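PDB 3L6E: oxidoreductase, short-chain dehydrogenase/reductase family from Aeromonas hydrophila subsp. hydrophila, which probably works as a nucleotide-dependent oxidoreductase, with a tentative assignment as a 3-dehydrosphinganine reductase of sphingolipid metabolism. Local coordinates for residues G128-V133 with L171-L176; S111-A116 with R156-S161; A205-A210 with L222-N227. All coordinates share one frame; numbering follows the deposited sequence.

Contact 1 (G128-V133 with L171-L176); sequences GVLANV and LRLVNL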
loop_
_atom_site.group_PDB
_atom_site.type_symbol
_atom_site.label_atom_id
_atom_site.label_comp_id
_atom_site.label_asym_id
_atom_site.label_seq_id
_atom_site.Cartn_x
_atom_site.Cartn_y
_atom_site.Cartn_z
ATOM N N GLY A 128 15.936 10.720 -2.153
ATOM C CA GLY A 128 15.418 9.766 -3.128
ATOM C C GLY A 128 14.762 8.569 -2.464
ATOM O O GLY A 128 14.448 8.608 -1.276
ATOM N N VAL A 129 14.552 7.501 -3.239
ATOM C CA VAL A 129 13.779 6.339 -2.783
ATOM C C VAL A 129 14.532 5.003 -2.940
ATOM O O VAL A 129 15.099 4.713 -4.001
ATOM C CB VAL A 129 12.374 6.308 -3.463
ATOM C CG1 VAL A 129 11.529 5.130 -2.993
ATOM C CG2 VAL A 129 11.615 7.616 -3.172
ATOM N N LEU A 130 14.561 4.229 -1.846
ATOM C CA LEU A 130 15.037 2.848 -1.844
ATOM C C LEU A 130 13.848 1.937 -1.634
ATOM O O LEU A 130 13.304 1.828 -0.517
ATOM C CB LEU A 130 16.083 2.563 -0.753
ATOM C CG LEU A 130 16.446 1.078 -0.563
ATOM C CD1 LEU A 130 17.129 0.495 -1.778
ATOM C CD2 LEU A 130 17.307 0.832 0.700
ATOM N N ALA A 131 13.453 1.278 -2.713
ATOM C CA ALA A 131 12.259 0.451 -2.675
ATOM C C ALA A 131 12.706 -0.975 -2.776
ATOM O O ALA A 131 13.486 -1.316 -3.655
ATOM C CB ALA A 131 11.311 0.812 -3.800
ATOM N N ASN A 132 12.229 -1.791 -1.844
ATOM C CA ASN A 132 12.577 -3.194 -1.807
ATOM C C ASN A 132 11.347 -4.064 -2.032
ATOM O O ASN A 132 10.282 -3.810 -1.449
ATOM C CB ASN A 132 13.219 -3.546 -0.484
ATOM C CG ASN A 132 14.707 -3.390 -0.506
ATOM O OD1 ASN A 132 15.438 -4.265 -0.950
ATOM N ND2 ASN A 132 15.173 -2.272 -0.004
ATOM N N VAL A 133 11.511 -5.075 -2.877
ATOM C CA VAL A 133 10.459 -6.046 -3.147
ATOM C C VAL A 133 10.740 -7.313 -2.338
ATOM O O VAL A 133 11.758 -7.972 -2.529
ATOM C CB VAL A 133 10.341 -6.403 -4.650
ATOM C CG1 VAL A 133 9.165 -7.366 -4.885
ATOM C CG2 VAL A 133 10.121 -5.161 -5.461
ATOM N N LEU A 171 16.622 10.198 2.394
ATOM C CA LEU A 171 16.433 8.924 1.702
ATOM C C LEU A 171 15.266 8.155 2.324
ATOM O O LEU A 171 15.239 7.921 3.535
ATOM C CB LEU A 171 17.732 8.114 1.699
ATOM C CG LEU A 171 17.807 6.719 1.067
ATOM C CD1 LEU A 171 17.305 6.703 -0.369
ATOM C CD2 LEU A 171 19.244 6.231 1.135
ATOM N N ARG A 172 14.293 7.796 1.494
ATOM C CA ARG A 172 13.058 7.160 1.969
ATOM C C ARG A 172 13.097 5.661 1.712
ATOM O O ARG A 172 13.455 5.251 0.622
ATOM C CB ARG A 172 11.842 7.766 1.255
ATOM C CG ARG A 172 11.444 9.142 1.751
ATOM C CD ARG A 172 10.566 9.903 0.749
ATOM N NE ARG A 172 10.476 11.320 1.124
ATOM C CZ ARG A 172 9.957 12.287 0.367
ATOM N NH1 ARG A 172 9.462 12.021 -0.839
ATOM N NH2 ARG A 172 9.927 13.535 0.818
ATOM N N LEU A 173 12.724 4.851 2.704
ATOM C CA LEU A 173 12.622 3.406 2.498
ATOM C C LEU A 173 11.174 2.992 2.344
ATOM O O LEU A 173 10.324 3.314 3.177
ATOM C CB LEU A 173 13.389 2.578 3.565
ATOM C CG LEU A 173 14.860 2.275 3.203
ATOM C CD1 LEU A 173 15.623 3.577 2.947
ATOM C CD2 LEU A 173 15.623 1.414 4.258
ATOM N N VAL A 174 10.919 2.317 1.222
ATOM C CA VAL A 174 9.605 1.804 0.846
ATOM C C VAL A 174 9.716 0.283 0.675
ATOM O O VAL A 174 10.580 -0.217 -0.053
ATOM C CB VAL A 174 9.069 2.461 -0.452
ATOM C CG1 VAL A 174 7.697 1.876 -0.833
ATOM C CG2 VAL A 174 8.963 4.025 -0.293
ATOM N N ASN A 175 8.865 -0.442 1.384
ATOM C CA ASN A 175 8.882 -1.904 1.328
ATOM C C ASN A 175 7.603 -2.425 0.656
ATOM O O ASN A 175 6.523 -2.085 1.068
ATOM C CB ASN A 175 9.038 -2.479 2.730
ATOM C CG ASN A 175 10.379 -2.157 3.359
ATOM O OD1 ASN A 175 11.395 -1.973 2.680
ATOM N ND2 ASN A 175 10.393 -2.107 4.679
ATOM N N LEU A 176 7.737 -3.238 -0.382
ATOM C CA LEU A 176 6.590 -3.671 -1.180
ATOM C C LEU A 176 6.453 -5.197 -1.112
ATOM O O LEU A 176 7.432 -5.900 -1.299
ATOM C CB LEU A 176 6.763 -3.232 -2.643
ATOM C CG LEU A 176 7.189 -1.766 -2.875
ATOM C CD1 LEU A 176 7.782 -1.561 -4.250
ATOM C CD2 LEU A 176 6.060 -0.790 -2.640
#

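Contact 2 (S111-A116 with R156-S161); sequences STILVA and RGFLES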
loop_
_atom_site.group_PDB
_atom_site.type_symbol
_atom_site.label_atom_id
_atom_site.label_comp_id
_atom_site.label_asym_id
_atom_site.label_seq_id
_atom_site.Cartn_x
_atom_site.Cartn_y
_atom_site.Cartn_z
ATOM N N SER A 111 22.372 -9.577 -1.104
ATOM C CA SER A 111 22.132 -8.638 -2.190
ATOM C C SER A 111 21.324 -7.488 -1.621
ATOM O O SER A 111 21.614 -6.330 -1.910
ATOM C CB SER A 111 21.435 -9.296 -3.390
ATOM O OG SER A 111 20.039 -9.474 -3.174
ATOM N N THR A 112 20.352 -7.798 -0.765
ATOM C CA THR A 112 19.507 -6.745 -0.210
ATOM C C THR A 112 20.333 -5.748 0.600
ATOM O O THR A 112 20.161 -4.541 0.455
ATOM C CB THR A 112 18.324 -7.279 0.614
ATOM O OG1 THR A 112 17.467 -8.046 -0.230
ATOM C CG2 THR A 112 17.505 -6.132 1.183
ATOM N N ILE A 113 21.232 -6.264 1.427
ATOM C CA ILE A 113 22.099 -5.425 2.277
ATOM C C ILE A 113 23.088 -4.571 1.481
ATOM O O ILE A 113 23.264 -3.388 1.775
ATOM C CB ILE A 113 22.818 -6.266 3.344
ATOM C CG1 ILE A 113 21.786 -6.753 4.369
ATOM C CG2 ILE A 113 23.919 -5.451 4.034
ATOM C CD1 ILE A 113 22.318 -7.673 5.433
ATOM N N LEU A 114 23.713 -5.172 0.473
ATOM C CA LEU A 114 24.712 -4.491 -0.350
ATOM C C LEU A 114 24.099 -3.415 -1.251
ATOM O O LEU A 114 24.666 -2.337 -1.412
ATOM C CB LEU A 114 25.493 -5.498 -1.189
ATOM C CG LEU A 114 26.402 -6.503 -0.484
ATOM C CD1 LEU A 114 26.696 -7.648 -1.432
ATOM C CD2 LEU A 114 27.703 -5.866 0.026
ATOM N N VAL A 115 22.934 -3.698 -1.826
ATOM C CA VAL A 115 22.243 -2.687 -2.620
ATOM C C VAL A 115 21.843 -1.505 -1.726
ATOM O O VAL A 115 21.968 -0.340 -2.118
ATOM C CB VAL A 115 21.043 -3.296 -3.376
ATOM C CG1 VAL A 115 20.134 -2.216 -3.985
ATOM C CG2 VAL A 115 21.545 -4.251 -4.450
ATOM N N ALA A 116 21.369 -1.814 -0.524
ATOM C CA ALA A 116 20.905 -0.794 0.396
ATOM C C ALA A 116 22.071 0.116 0.813
ATOM O O ALA A 116 21.945 1.335 0.765
ATOM C CB ALA A 116 20.255 -1.425 1.596
ATOM N N ARG A 156 13.214 -7.979 5.965
ATOM C CA ARG A 156 12.379 -7.007 6.644
ATOM C C ARG A 156 13.035 -6.513 7.925
ATOM O O ARG A 156 12.997 -5.319 8.222
ATOM C CB ARG A 156 11.024 -7.612 6.952
ATOM C CG ARG A 156 10.015 -6.631 7.505
ATOM C CD ARG A 156 8.653 -7.282 7.581
ATOM N NE ARG A 156 7.620 -6.344 8.010
ATOM C CZ ARG A 156 6.311 -6.558 7.895
ATOM N NH1 ARG A 156 5.852 -7.687 7.358
ATOM N NH2 ARG A 156 5.456 -5.632 8.325
ATOM N N GLY A 157 13.644 -7.433 8.677
ATOM C CA GLY A 157 14.348 -7.056 9.905
ATOM C C GLY A 157 15.395 -6.001 9.589
ATOM O O GLY A 157 15.376 -4.918 10.149
ATOM N N PHE A 158 16.273 -6.322 8.648
ATOM C CA PHE A 158 17.329 -5.420 8.202
ATOM C C PHE A 158 16.777 -4.058 7.765
ATOM O O PHE A 158 17.221 -3.027 8.255
ATOM C CB PHE A 158 18.148 -6.052 7.056
ATOM C CG PHE A 158 19.120 -5.091 6.413
ATOM C CD1 PHE A 158 20.312 -4.758 7.048
ATOM C CD2 PHE A 158 18.825 -4.491 5.198
ATOM C CE1 PHE A 158 21.202 -3.856 6.466
ATOM C CE2 PHE A 158 19.702 -3.577 4.614
ATOM C CZ PHE A 158 20.901 -3.270 5.247
ATOM N N LEU A 159 15.798 -4.063 6.875
ATOM C CA LEU A 159 15.311 -2.818 6.248
ATOM C C LEU A 159 14.569 -1.867 7.172
ATOM O O LEU A 159 14.777 -0.655 7.093
ATOM C CB LEU A 159 14.447 -3.113 5.030
ATOM C CG LEU A 159 15.124 -3.838 3.875
ATOM C CD1 LEU A 159 14.044 -4.327 2.928
ATOM C CD2 LEU A 159 16.169 -2.964 3.155
ATOM N N GLU A 160 13.705 -2.410 8.034
ATOM C CA GLU A 160 12.958 -1.587 9.000
ATOM C C GLU A 160 13.881 -1.040 10.077
ATOM O O GLU A 160 13.598 -0.010 10.682
ATOM C CB GLU A 160 11.812 -2.381 9.651
ATOM C CG GLU A 160 10.636 -2.701 8.695
ATOM C CD GLU A 160 9.450 -3.385 9.375
ATOM O OE1 GLU A 160 9.502 -3.614 10.607
ATOM O OE2 GLU A 160 8.454 -3.690 8.677
ATOM N N SER A 161 14.964 -1.765 10.332
ATOM C CA SER A 161 16.011 -1.314 11.227
ATOM C C SER A 161 16.860 -0.247 10.530
ATOM O O SER A 161 17.322 0.700 11.167
ATOM C CB SER A 161 16.866 -2.496 11.671
ATOM O OG SER A 161 18.055 -2.061 12.285
#

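Contact 3 (A205-A210 with L222-N227); sequences AYMLDA and LFIGRN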
loop_
_atom_site.group_PDB
_atom_site.type_symbol
_atom_site.label_atom_id
_atom_site.label_comp_id
_atom_site.label_asym_id
_atom_site.label_seq_id
_atom_site.Cartn_x
_atom_site.Cartn_y
_atom_site.Cartn_z
ATOM N N ALA A 205 1.812 -2.409 -11.501
ATOM C CA ALA A 205 0.939 -1.243 -11.651
ATOM C C ALA A 205 0.535 -0.657 -10.312
ATOM O O ALA A 205 0.543 0.575 -10.147
ATOM C CB ALA A 205 -0.299 -1.576 -12.528
ATOM N N TYR A 206 0.190 -1.526 -9.353
ATOM C CA TYR A 206 -0.023 -1.087 -7.970
ATOM C C TYR A 206 1.222 -0.460 -7.370
ATOM O O TYR A 206 1.135 0.569 -6.717
ATOM C CB TYR A 206 -0.428 -2.246 -7.051
ATOM C CG TYR A 206 -1.875 -2.644 -7.160
ATOM C CD1 TYR A 206 -2.894 -1.704 -6.985
ATOM C CD2 TYR A 206 -2.225 -3.955 -7.453
ATOM C CE1 TYR A 206 -4.230 -2.079 -7.100
ATOM C CE2 TYR A 206 -3.537 -4.328 -7.552
ATOM C CZ TYR A 206 -4.530 -3.398 -7.367
ATOM O OH TYR A 206 -5.839 -3.809 -7.484
HETATM N N MSE A 207 2.359 -1.121 -7.575
HETATM C CA MSE A 207 3.639 -0.719 -6.996
HETATM C C MSE A 207 4.086 0.649 -7.543
HETATM O O MSE A 207 4.473 1.529 -6.775
HETATM C CB MSE A 207 4.712 -1.789 -7.248
HETATM C CG MSE A 207 4.455 -3.117 -6.539
HETATM SE SE MSE A 207 5.689 -4.580 -7.042
HETATM C CE MSE A 207 7.210 -4.092 -5.998
ATOM N N LEU A 208 4.002 0.818 -8.856
ATOM C CA LEU A 208 4.403 2.069 -9.492
ATOM C C LEU A 208 3.453 3.220 -9.168
ATOM O O LEU A 208 3.891 4.354 -9.016
ATOM C CB LEU A 208 4.547 1.913 -11.004
ATOM C CG LEU A 208 5.585 0.907 -11.496
ATOM C CD1 LEU A 208 5.508 0.779 -13.014
ATOM C CD2 LEU A 208 6.983 1.244 -11.046
ATOM N N ASP A 209 2.158 2.937 -9.057
ATOM C CA ASP A 209 1.249 3.963 -8.559
ATOM C C ASP A 209 1.648 4.332 -7.135
ATOM O O ASP A 209 1.677 5.490 -6.780
ATOM C CB ASP A 209 -0.212 3.529 -8.598
ATOM C CG ASP A 209 -0.788 3.517 -9.994
ATOM O OD1 ASP A 209 -0.050 3.789 -10.958
ATOM O OD2 ASP A 209 -1.996 3.234 -10.127
ATOM N N ALA A 210 1.951 3.335 -6.324
ATOM C CA ALA A 210 2.311 3.589 -4.948
ATOM C C ALA A 210 3.621 4.406 -4.876
ATOM O O ALA A 210 3.791 5.209 -3.985
ATOM C CB ALA A 210 2.433 2.291 -4.192
ATOM N N LEU A 222 3.580 -1.419 1.134
ATOM C CA LEU A 222 2.481 -1.839 0.265
ATOM C C LEU A 222 2.346 -3.367 0.226
ATOM O O LEU A 222 3.251 -4.042 -0.185
ATOM C CB LEU A 222 2.697 -1.308 -1.156
ATOM C CG LEU A 222 1.625 -1.629 -2.192
ATOM C CD1 LEU A 222 0.325 -0.861 -1.929
ATOM C CD2 LEU A 222 2.121 -1.397 -3.620
ATOM N N PHE A 223 1.193 -3.885 0.636
ATOM C CA PHE A 223 0.939 -5.318 0.652
ATOM C C PHE A 223 -0.091 -5.652 -0.422
ATOM O O PHE A 223 -1.193 -5.121 -0.416
ATOM C CB PHE A 223 0.457 -5.769 2.044
ATOM C CG PHE A 223 1.487 -5.600 3.130
ATOM C CD1 PHE A 223 1.725 -4.349 3.700
ATOM C CD2 PHE A 223 2.229 -6.689 3.581
ATOM C CE1 PHE A 223 2.681 -4.184 4.707
ATOM C CE2 PHE A 223 3.187 -6.538 4.569
ATOM C CZ PHE A 223 3.413 -5.278 5.145
ATOM N N ILE A 224 0.293 -6.501 -1.367
ATOM C CA ILE A 224 -0.632 -6.945 -2.418
ATOM C C ILE A 224 -0.895 -8.433 -2.267
ATOM O O ILE A 224 0.045 -9.208 -2.135
ATOM C CB ILE A 224 -0.055 -6.702 -3.828
ATOM C CG1 ILE A 224 0.428 -5.255 -3.981
ATOM C CG2 ILE A 224 -1.096 -7.029 -4.910
ATOM C CD1 ILE A 224 1.442 -5.121 -5.091
ATOM N N GLY A 225 -2.168 -8.834 -2.312
ATOM C CA GLY A 225 -2.541 -10.257 -2.231
ATOM C C GLY A 225 -3.327 -10.731 -3.439
ATOM O O GLY A 225 -3.936 -9.925 -4.140
ATOM N N ARG A 226 -3.310 -12.049 -3.673
ATOM C CA ARG A 226 -4.096 -12.681 -4.740
ATOM C C ARG A 226 -5.596 -12.459 -4.590
ATOM O O ARG A 226 -6.106 -12.321 -3.482
ATOM C CB ARG A 226 -3.836 -14.186 -4.799
ATOM C CG ARG A 226 -2.483 -14.591 -5.375
ATOM C CD ARG A 226 -2.506 -16.026 -5.956
ATOM N NE ARG A 226 -3.212 -16.987 -5.106
ATOM C CZ ARG A 226 -2.684 -17.618 -4.055
ATOM N NH1 ARG A 226 -1.421 -17.399 -3.694
ATOM N NH2 ARG A 226 -3.430 -18.473 -3.352
ATOM N N ASN A 227 -6.297 -12.421 -5.719
ATOM C CA ASN A 227 -7.749 -12.377 -5.706
ATOM C C ASN A 227 -8.363 -13.755 -5.430
ATOM O O ASN A 227 -7.736 -14.790 -5.678
ATOM C CB ASN A 227 -8.283 -11.795 -7.020
ATOM C CG ASN A 227 -8.108 -10.293 -7.104
ATOM O OD1 ASN A 227 -7.737 -9.649 -6.122
ATOM N ND2 ASN A 227 -8.390 -9.724 -8.270
#

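Contact 1 (G128-V133 with L171-L176)
Leu-130 and Leu-173 lie side by side on adjacent parallel strands and point the same way. Leu-130 CD2 meets Leu-173 CG at 3.8 Å, and Leu-173 CD1 is 3.9 Å from Leu-130 CB. The two residues leave the backbone differently. In Leu-130 a trans first torsion (171°) sets CG opposite the backbone N. In Leu-173 chi1 is -90°, and the end of the side chain comes nearer to the first strand than its root does. Leu-171, on the same face of the sheet, leans over too: its CD1 rests 3.6 Å from Gly-128 O. Helices 98-123 and 145-165 pack on this face, where Leu-130 touches Ala-116 and Leu-173 touches Leu-162.

The other face carries Val-129, Ala-131, Val-133, Val-174 and Leu-176. Val-129 and Val-174 meet at a slant, with Val-129 CG1 3.9 Å from Val-174 CG2. Leu-176 turns CD1 to within 4.3 Å of Ala-131 CB. Arg-172 also starts on this face, but its extended chain leads away from the first strand. It packs on Asn-227 of the second subunit.

Between the two faces runs a ladder of five backbone hydrogen bonds. The bond from Leu-130 N to Arg-172 O is 2.9 Å long and nearly straight. Val-174 N approaches Leu-130 O from a position tilted 29° out of the carbonyl plane. CA-H...O contacts fill in beside the ladder, the shortest being Ala-131 CA to Val-174 O at 3.2 Å.

The five bonds use every second residue of each strand and fix the parallel register; Val-129, Ala-131 and Val-133 turn their peptide groups to strand 80-84. Where side chains meet across the strands the contact is mostly aliphatic; Asn-132 and Asn-175 bring amides to the helix-covered face.

Contact 2 (S111-A116 with R156-S161)
Phe-158 is the main link between the two helices, and Ile-113 makes a CH-pi contact with its ring. Ile-113 CG1 is 3.5 Å from the ring centroid of Phe-158 and only 5° off the ring normal, so it stands almost exactly above the centre. Ile-113 CD1 sits over the rim near ring atom CD1, and CG2 lies on the same side but beyond the rim, near CZ. The trans first torsion of Phe-158 (171°) lets the ring reach across to the other helix.

Plain apolar contacts complete the fit. Ala-116 CB comes to the ring edge in plane, 3.7 Å from Phe-158 CE2. One residue thus covers a face of the ring and another blocks an edge. Nearer the sheet, Thr-112 and Leu-159 cross at about a right angle, with Thr-112 CG2 4.0 Å from Leu-159 CD2. Both touch Asn-132 of strand 128-137.

No hydrogen bond joins the two helices here. Two polar side chains bond within their own helices. Thr-112 OG1 turns back to the carbonyl O of Asn-108. Arg-156 NE makes a salt bridge of 2.9 Å with Glu-160 OE2, one turn further on. The carboxylate lies near the guanidinium plane, but NE meets OE2 from above the carboxylate plane.

The helix segments run nearly parallel, 20° apart, with their axes 10.5 Å from each other. In the present assembly, no other chain touches these two segments, and strand 128-137 links the two helices in the chain. Two parallel helices lying on the same face of a parallel sheet belong to the Rossmann-like fold of short-chain dehydrogenases. In many relatives this helix pair builds a four-helix dimer interface.

Contact 3 (A205-A210 with L222-N227)
Leu-222 opens the second segment by pushing CD2 against the helix. This methyl is 3.7 Å from Ala-210 CB and 3.8 Å from Met-207 CA, so it settles on the helix backbone between the two residues. It also lies 3.8 Å from Tyr-206 O, a carbonyl already bonded to Ala-210 N inside the helix. The extended first torsion of Leu-222 (chi1 -179°) carries the isobutyl group out to the helix.

Phe-223 points to the other side of the sheet, where it stacks on Tyr-177, and Ile-224 returns to the helix. Ile-224 CD1 fits between two neighbours, 3.9 Å from Met-207 CG and 4.0 Å from Tyr-206 CB. Met-207, a selenomethionine, crosses Ile-224 at about a right angle. CG2 of Ile-224 approaches Tyr-206 CD2 at 4.1 Å. The tyrosine hydroxyl is used across the dimer, in a hydrogen bond to Glu-212 O of the second subunit, and the ring makes a cation-pi contact with Arg-214 of that subunit.

Beyond Gly-225 the chain leaves the helix.

No hydrogen bond crosses between the segments; the side chains that meet are almost all apolar, and the touching residues are buried. The helix runs nearly antiparallel to the strand, at 163°. This is a helix packed on the last strand of a Rossmann-like sheet. Residues 222-226 also pair antiparallel with a strand of the second subunit, so the sheet continues through the dimer, a mode of association known in short-chain dehydrogenases.

Contact 1 lies between the other two. Its centre is about 10 Å from that of contact 2 and about 14 Å from that of contact 3; the centres of contacts 2 and 3 are about 21 Å apart. Asn-132 links contacts 1 and 2: its ND2 is 3.4 Å from Leu-159 CD2. Contact 3 joins contact 1 through the sheet, with Asn-175 O 3.0 Å from Leu-222 N, a probable hydrogen bond. The contact 2 helices touch the face with Leu-130, Asn-132 and Leu-173, while Met-207 of contact 3 touches Leu-176 on the opposite face. In this family, the dinucleotide usually binds at the C-terminal ends of such parallel strands.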